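Side-chain contacts in endo-beta-mannanase (PDB 7BOB), which hydrolyses beta-1,4-mannosidic linkages as a homotrimeric exo-acting mannosidase of glycoside hydrolase family 5, active in the hindgut of a wood-feeding termite: residues L52-V57 / L338-I343; S44-M49 / L82-A87. All coordinates share one frame; numbering follows the deposited sequence.

The two contacts, their centres about 12 Å apart, use neighbouring parts of one helix-turn-strand unit in the (beta/alpha)8 barrel expected of glycoside hydrolase family 5. Contact 2 lies in the helical layer, where helix 39-51 meets its neighbour, helix 75-89. Contact 1 lies at the N-terminal end of strand 56-62, where the turn entering that strand meets the long loop between strand 311-316 and helix 352-364. All the touching residues are buried except Leu52, which is partly exposed. The chemistry is apolar in each, but contact 1 includes an aromatic edge, whereas contact 2 is purely aliphatic. Between them, Met49 packs on Phe54 and Val57, and Leu48 on Val341.

Contact 1. Residues L52-V57 / L338-I343; sequences LGFNTV and LGLVDI
Phe54 and Leu340 reach toward each other from opposite directions, and they meet where one methyl of the leucine arrives at the rim of the ring. Leu340 CD2 lies near the ring plane, 3.7 Å from Phe54 CZ, so the aromatic edge, not a face, receives it. With CG of Leu340 anti to its backbone N (chi1 169°), the branched end extends from the loop far enough to make this touch. One face of the ring is taken by Leu52 of its own segment, whose CB stands 4.2 Å above the plane, over the centre. Leu52 CD1 lies 4.2 Å from Leu340 CD2. More loosely, Leu52 CD1 comes within 4.5 Å of Val341 CG2. Leu340 CD2 is thus shared between an aromatic edge and an aliphatic methyl.

A Schellman motif ends helix 39-51 at Gly53, whose positive phi of 93° would jam a side chain against the preceding carbonyl and so calls for glycine. Leu52 and Phe54 lie on either side of it in sequence, both with side chains directed toward the 338-343 loop. Phe354 of helix 352-364 also meets the Phe54 ring, and Leu340 packs further on Trp316 of strand 311-316. Beyond the turn, the Asn55 side chain bonds to Val20 N and Ile18 O as strand 56-62 begins.

Flat and branched hydrocarbon groups suit this buried seam. Its chemistry implies that the loop is held to the turn by shape and exclusion of water, without directional bonds between the two segments, over a modest 99 Å² of buried surface.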
ATOM      1  N   LEU A  52       0.517  49.607  -1.521  1.00 54.19           N
ATOM      2  CA  LEU A  52      -0.174  48.890  -2.585  1.00 53.24           C
ATOM      3  C   LEU A  52      -1.672  48.766  -2.337  1.00 53.86           C
ATOM      4  O   LEU A  52      -2.360  48.147  -3.145  1.00 52.77           O
ATOM      5  CB  LEU A  52       0.420  47.492  -2.780  1.00 53.15           C
ATOM      6  CG  LEU A  52       1.869  47.481  -3.260  1.00 53.45           C
ATOM      7  CD1 LEU A  52       2.452  46.093  -3.088  1.00 49.22           C
ATOM      8  CD2 LEU A  52       1.957  47.964  -4.703  1.00 52.47           C
ATOM      9  N   GLY A  53      -2.195  49.335  -1.254  1.00 55.51           N
ATOM     10  CA  GLY A  53      -3.616  49.245  -0.989  1.00 52.32           C
ATOM     11  C   GLY A  53      -4.031  48.094  -0.108  1.00 54.54           C
ATOM     12  O   GLY A  53      -5.236  47.910   0.107  1.00 51.86           O
ATOM     13  N   PHE A  54      -3.077  47.332   0.434  1.00 50.03           N
ATOM     14  CA  PHE A  54      -3.414  46.177   1.251  1.00 49.77           C
ATOM     15  C   PHE A  54      -3.914  46.625   2.612  1.00 47.64           C
ATOM     16  O   PHE A  54      -3.471  47.631   3.155  1.00 49.25           O
ATOM     17  CB  PHE A  54      -2.199  45.259   1.413  1.00 50.15           C
ATOM     18  CG  PHE A  54      -1.746  44.612   0.124  1.00 49.76           C
ATOM     19  CD1 PHE A  54      -2.599  44.535  -0.966  1.00 47.12           C
ATOM     20  CD2 PHE A  54      -0.461  44.075   0.009  1.00 48.81           C
ATOM     21  CE1 PHE A  54      -2.187  43.927  -2.163  1.00 48.70           C
ATOM     22  CE2 PHE A  54      -0.034  43.479  -1.174  1.00 46.92           C
ATOM     23  CZ  PHE A  54      -0.900  43.405  -2.268  1.00 46.06           C
ATOM     24  N   ASN A  55      -4.847  45.868   3.171  1.00 50.57           N
ATOM     25  CA  ASN A  55      -5.397  46.197   4.476  1.00 48.78           C
ATOM     26  C   ASN A  55      -5.214  45.078   5.492  1.00 50.57           C
ATOM     27  O   ASN A  55      -5.711  45.201   6.620  1.00 49.24           O
ATOM     28  CB  ASN A  55      -6.891  46.557   4.345  1.00 47.83           C
ATOM     29  CG  ASN A  55      -7.723  45.396   3.811  1.00 54.51           C
ATOM     30  OD1 ASN A  55      -7.332  44.221   3.935  1.00 51.43           O
ATOM     31  ND2 ASN A  55      -8.880  45.710   3.222  1.00 47.28           N
ATOM     32  N   THR A  56      -4.531  43.984   5.129  1.00 52.48           N
ATOM     33  CA  THR A  56      -4.282  42.875   6.043  1.00 48.64           C
ATOM     34  C   THR A  56      -2.909  42.264   5.769  1.00 50.12           C
ATOM     35  O   THR A  56      -2.364  42.356   4.667  1.00 49.37           O
ATOM     36  CB  THR A  56      -5.345  41.779   5.919  1.00 52.81           C
ATOM     37  OG1 THR A  56      -5.484  41.432   4.542  1.00 63.55           O
ATOM     38  CG2 THR A  56      -6.705  42.248   6.429  1.00 49.51           C
ATOM     39  N   VAL A  57      -2.340  41.633   6.796  1.00 45.99           N
ATOM     40  CA  VAL A  57      -1.090  40.907   6.634  1.00 41.66           C
ATOM     41  C   VAL A  57      -1.184  39.672   7.512  1.00 46.36           C
ATOM     42  O   VAL A  57      -1.494  39.777   8.705  1.00 48.83           O
ATOM     43  CB  VAL A  57       0.154  41.753   6.976  1.00 44.91           C
ATOM     44  CG1 VAL A  57       0.103  42.328   8.419  1.00 38.97           C
ATOM     45  CG2 VAL A  57       1.458  40.947   6.721  1.00 41.93           C
ATOM     46  N   LEU A 338       8.637  33.119  -4.587  1.00 47.05           N
ATOM     47  CA  LEU A 338       7.188  33.248  -4.602  1.00 46.37           C
ATOM     48  C   LEU A 338       6.727  34.685  -4.350  1.00 46.50           C
ATOM     49  O   LEU A 338       5.524  34.920  -4.171  1.00 42.45           O
ATOM     50  CB  LEU A 338       6.589  32.303  -3.565  1.00 43.55           C
ATOM     51  CG  LEU A 338       7.058  30.846  -3.777  1.00 46.12           C
ATOM     52  CD1 LEU A 338       6.451  29.925  -2.743  1.00 44.83           C
ATOM     53  CD2 LEU A 338       6.703  30.374  -5.210  1.00 44.25           C
ATOM     54  N   GLY A 339       7.655  35.638  -4.296  1.00 46.19           N
ATOM     55  CA  GLY A 339       7.286  36.994  -3.911  1.00 47.38           C
ATOM     56  C   GLY A 339       6.321  37.629  -4.903  1.00 50.01           C
ATOM     57  O   GLY A 339       6.391  37.396  -6.115  1.00 48.52           O
ATOM     58  N   LEU A 340       5.382  38.408  -4.370  1.00 48.68           N
ATOM     59  CA  LEU A 340       4.666  39.359  -5.203  1.00 49.10           C
ATOM     60  C   LEU A 340       5.599  40.457  -5.686  1.00 52.73           C
ATOM     61  O   LEU A 340       5.375  41.045  -6.756  1.00 49.18           O
ATOM     62  CB  LEU A 340       3.488  39.952  -4.427  1.00 45.77           C
ATOM     63  CG  LEU A 340       2.800  41.167  -5.068  1.00 48.13           C
ATOM     64  CD1 LEU A 340       1.868  40.746  -6.235  1.00 47.47           C
ATOM     65  CD2 LEU A 340       2.062  41.996  -4.021  1.00 44.57           C
ATOM     66  N   VAL A 341       6.686  40.669  -4.958  1.00 53.07           N
ATOM     67  CA  VAL A 341       7.541  41.832  -5.085  1.00 54.45           C
ATOM     68  C   VAL A 341       8.998  41.377  -5.157  1.00 55.40           C
ATOM     69  O   VAL A 341       9.405  40.449  -4.448  1.00 54.87           O
ATOM     70  CB  VAL A 341       7.287  42.764  -3.883  1.00 57.40           C
ATOM     71  CG1 VAL A 341       8.469  43.623  -3.607  1.00 54.47           C
ATOM     72  CG2 VAL A 341       6.000  43.575  -4.100  1.00 52.73           C
ATOM     73  N   ASP A 342       9.773  42.031  -5.980  1.00 63.46           N
ATOM     74  CA  ASP A 342      11.164  41.718  -6.108  1.00 70.06           C
ATOM     75  C   ASP A 342      11.998  42.420  -5.056  1.00 77.77           C
ATOM     76  O   ASP A 342      11.500  43.098  -4.190  1.00 67.80           O
ATOM     77  CB  ASP A 342      11.690  42.048  -7.499  1.00 72.72           C
ATOM     78  CG  ASP A 342      11.712  43.494  -7.784  1.00 79.13           C
ATOM     79  OD1 ASP A 342      11.380  44.270  -6.908  1.00 79.41           O
ATOM     80  OD2 ASP A 342      12.056  43.882  -8.892  1.00 83.88           O
ATOM     81  N   ILE A 343      13.301  42.304  -5.219  1.00 83.82           N
ATOM     82  CA  ILE A 343      14.292  42.864  -4.332  1.00 84.03           C
ATOM     83  C   ILE A 343      14.283  44.354  -4.199  1.00 82.78           C
ATOM     84  O   ILE A 343      14.700  44.864  -3.198  1.00 85.39           O
ATOM     85  CB  ILE A 343      15.680  42.518  -4.825  1.00 87.43           C
ATOM     86  CG1 ILE A 343      15.885  43.138  -6.205  1.00 96.81           C
ATOM     87  CG2 ILE A 343      15.862  41.006  -4.814  1.00 88.13           C
ATOM     88  CD1 ILE A 343      16.671  44.420  -6.188  1.00 86.21           C
TER

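Contact 2. Residues S44-M49 / L82-A87; sequences SDLDLM and LRLLDA
Leu46 holds CG anti to its carbonyl carbon (chi1 -62°) and Leu84 holds CG anti to its backbone N (chi1 -172°), and these torsions bring their CD1 methyls to 4.1 Å from each other. The two side chains cross at about a right angle. The bond leaving the Leu46 backbone is directed toward helix 75-89, while the one leaving the Leu84 backbone runs alongside the gap and only the end of the side chain bends into it. Leu46 CD1 also rests on the CB of Ala87, 3.9 Å away, so one methyl touches both Leu84 and Ala87. Ala87, one turn further on, suits its place because its short side chain lets the backbones approach, with CA of Leu46 and CA of Ala87 7.8 Å apart.

Leu84 on Ile42 and Ala87 on Phe43 widen the seam between the helices, and Leu84 on Phe59 joins it to strand 56-62. Salt bridges from Arg83 to Glu39 and from Asp47 to Arg91 flank it. Between the two segments the contact is wholly aliphatic, which implies that burial and fit bind the helices here, while charged pairs nearby supply the directional links.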
ATOM      1  N   SER A  44       9.808  48.555   6.587  1.00 47.01           N
ATOM      2  CA  SER A  44       9.820  48.994   5.202  1.00 50.71           C
ATOM      3  C   SER A  44       8.915  48.112   4.345  1.00 51.91           C
ATOM      4  O   SER A  44       8.267  48.609   3.410  1.00 47.76           O
ATOM      5  CB  SER A  44      11.252  49.001   4.669  1.00 50.05           C
ATOM      6  OG  SER A  44      11.254  49.116   3.260  1.00 52.95           O
ATOM      7  N   ASP A  45       8.818  46.813   4.673  1.00 49.44           N
ATOM      8  CA  ASP A  45       7.903  45.937   3.931  1.00 51.41           C
ATOM      9  C   ASP A  45       6.447  46.251   4.266  1.00 47.75           C
ATOM     10  O   ASP A  45       5.574  46.188   3.391  1.00 48.96           O
ATOM     11  CB  ASP A  45       8.210  44.457   4.228  1.00 46.64           C
ATOM     12  CG  ASP A  45       9.444  43.950   3.497  1.00 50.51           C
ATOM     13  OD1 ASP A  45       9.833  44.526   2.453  1.00 55.37           O
ATOM     14  OD2 ASP A  45      10.040  42.967   3.982  1.00 51.30           O
ATOM     15  N   LEU A  46       6.154  46.553   5.533  1.00 48.91           N
ATOM     16  CA  LEU A  46       4.789  46.926   5.875  1.00 50.18           C
ATOM     17  C   LEU A  46       4.392  48.214   5.161  1.00 48.57           C
ATOM     18  O   LEU A  46       3.271  48.320   4.648  1.00 47.65           O
ATOM     19  CB  LEU A  46       4.638  47.065   7.385  1.00 50.47           C
ATOM     20  CG  LEU A  46       4.886  45.825   8.236  1.00 47.91           C
ATOM     21  CD1 LEU A  46       4.769  46.242   9.688  1.00 50.09           C
ATOM     22  CD2 LEU A  46       3.859  44.780   7.940  1.00 43.83           C
ATOM     23  N   ASP A  47       5.314  49.183   5.077  1.00 50.03           N
ATOM     24  CA  ASP A  47       5.062  50.392   4.287  1.00 49.76           C
ATOM     25  C   ASP A  47       4.739  50.034   2.844  1.00 50.16           C
ATOM     26  O   ASP A  47       3.790  50.558   2.254  1.00 48.66           O
ATOM     27  CB  ASP A  47       6.272  51.326   4.318  1.00 46.73           C
ATOM     28  CG  ASP A  47       6.388  52.109   5.614  1.00 51.53           C
ATOM     29  OD1 ASP A  47       5.391  52.215   6.359  1.00 52.63           O
ATOM     30  OD2 ASP A  47       7.499  52.611   5.887  1.00 50.21           O
ATOM     31  N   LEU A  48       5.519  49.121   2.256  1.00 54.43           N
ATOM     32  CA  LEU A  48       5.261  48.748   0.870  1.00 50.65           C
ATOM     33  C   LEU A  48       3.877  48.128   0.726  1.00 49.84           C
ATOM     34  O   LEU A  48       3.156  48.414  -0.240  1.00 52.53           O
ATOM     35  CB  LEU A  48       6.349  47.806   0.368  1.00 50.71           C
ATOM     36  CG  LEU A  48       6.198  47.515  -1.126  1.00 59.96           C
ATOM     37  CD1 LEU A  48       6.054  48.809  -1.952  1.00 55.62           C
ATOM     38  CD2 LEU A  48       7.372  46.657  -1.600  1.00 59.77           C
ATOM     39  N   MET A  49       3.472  47.305   1.695  1.00 51.24           N
ATOM     40  CA  MET A  49       2.137  46.712   1.641  1.00 49.37           C
ATOM     41  C   MET A  49       1.073  47.796   1.675  1.00 49.14           C
ATOM     42  O   MET A  49       0.188  47.836   0.816  1.00 51.41           O
ATOM     43  CB  MET A  49       1.929  45.735   2.802  1.00 46.58           C
ATOM     44  CG  MET A  49       2.849  44.498   2.811  1.00 47.47           C
ATOM     45  SD  MET A  49       2.599  43.629   4.361  1.00 49.83           S
ATOM     46  CE  MET A  49       3.680  42.196   4.167  1.00 45.73           C
ATOM     47  N   LEU A  82       4.738  42.403  19.947  1.00 51.78           N
ATOM     48  CA  LEU A  82       3.995  43.631  20.194  1.00 53.57           C
ATOM     49  C   LEU A  82       4.464  44.746  19.257  1.00 52.83           C
ATOM     50  O   LEU A  82       3.640  45.528  18.769  1.00 49.44           O
ATOM     51  CB  LEU A  82       4.094  44.053  21.671  1.00 55.80           C
ATOM     52  CG  LEU A  82       3.222  45.299  22.005  1.00 69.75           C
ATOM     53  CD1 LEU A  82       2.476  45.184  23.354  1.00 74.20           C
ATOM     54  CD2 LEU A  82       3.981  46.642  21.931  1.00 67.78           C
ATOM     55  N   ARG A  83       5.767  44.813  18.960  1.00 52.25           N
ATOM     56  CA  ARG A  83       6.252  45.851  18.048  1.00 47.82           C
ATOM     57  C   ARG A  83       5.666  45.667  16.648  1.00 50.03           C
ATOM     58  O   ARG A  83       5.312  46.649  15.986  1.00 48.32           O
ATOM     59  CB  ARG A  83       7.788  45.856  18.019  1.00 53.41           C
ATOM     60  CG  ARG A  83       8.454  46.183  19.416  1.00 62.06           C
ATOM     61  CD  ARG A  83       9.962  46.490  19.327  1.00 55.52           C
ATOM     62  NE  ARG A  83      10.167  47.687  18.516  1.00 71.43           N
ATOM     63  CZ  ARG A  83      11.150  48.573  18.680  1.00 76.39           C
ATOM     64  NH1 ARG A  83      12.061  48.410  19.640  1.00 73.66           N
ATOM     65  NH2 ARG A  83      11.220  49.631  17.872  1.00 72.88           N
ATOM     66  N   LEU A  84       5.531  44.407  16.194  1.00 47.64           N
ATOM     67  CA  LEU A  84       4.920  44.143  14.896  1.00 46.59           C
ATOM     68  C   LEU A  84       3.453  44.549  14.888  1.00 47.80           C
ATOM     69  O   LEU A  84       3.015  45.263  13.986  1.00 49.62           O
ATOM     70  CB  LEU A  84       5.072  42.662  14.523  1.00 45.69           C
ATOM     71  CG  LEU A  84       4.676  42.188  13.125  1.00 48.00           C
ATOM     72  CD1 LEU A  84       5.380  42.994  12.051  1.00 47.93           C
ATOM     73  CD2 LEU A  84       5.018  40.690  12.977  1.00 46.12           C
ATOM     74  N   LEU A  85       2.674  44.089  15.879  1.00 47.97           N
ATOM     75  CA  LEU A  85       1.254  44.432  15.939  1.00 46.80           C
ATOM     76  C   LEU A  85       1.060  45.933  15.891  1.00 52.28           C
ATOM     77  O   LEU A  85       0.194  46.445  15.163  1.00 51.71           O
ATOM     78  CB  LEU A  85       0.631  43.871  17.212  1.00 46.25           C
ATOM     79  CG  LEU A  85       0.617  42.344  17.281  1.00 51.10           C
ATOM     80  CD1 LEU A  85       0.327  41.851  18.691  1.00 47.29           C
ATOM     81  CD2 LEU A  85      -0.418  41.797  16.273  1.00 46.24           C
ATOM     82  N   ASP A  86       1.890  46.651  16.647  1.00 53.82           N
ATOM     83  CA  ASP A  86       1.848  48.108  16.670  1.00 54.91           C
ATOM     84  C   ASP A  86       2.174  48.694  15.302  1.00 50.80           C
ATOM     85  O   ASP A  86       1.437  49.536  14.777  1.00 51.68           O
ATOM     86  CB  ASP A  86       2.838  48.589  17.726  1.00 57.96           C
ATOM     87  CG  ASP A  86       2.523  49.950  18.236  1.00 64.71           C
ATOM     88  OD1 ASP A  86       1.645  50.053  19.122  1.00 70.37           O
ATOM     89  OD2 ASP A  86       3.172  50.907  17.755  1.00 66.18           O
ATOM     90  N   ALA A  87       3.263  48.228  14.688  1.00 50.18           N
ATOM     91  CA  ALA A  87       3.669  48.788  13.403  1.00 50.08           C
ATOM     92  C   ALA A  87       2.625  48.545  12.310  1.00 52.61           C
ATOM     93  O   ALA A  87       2.456  49.403  11.432  1.00 50.72           O
ATOM     94  CB  ALA A  87       5.018  48.207  13.000  1.00 51.28           C
TER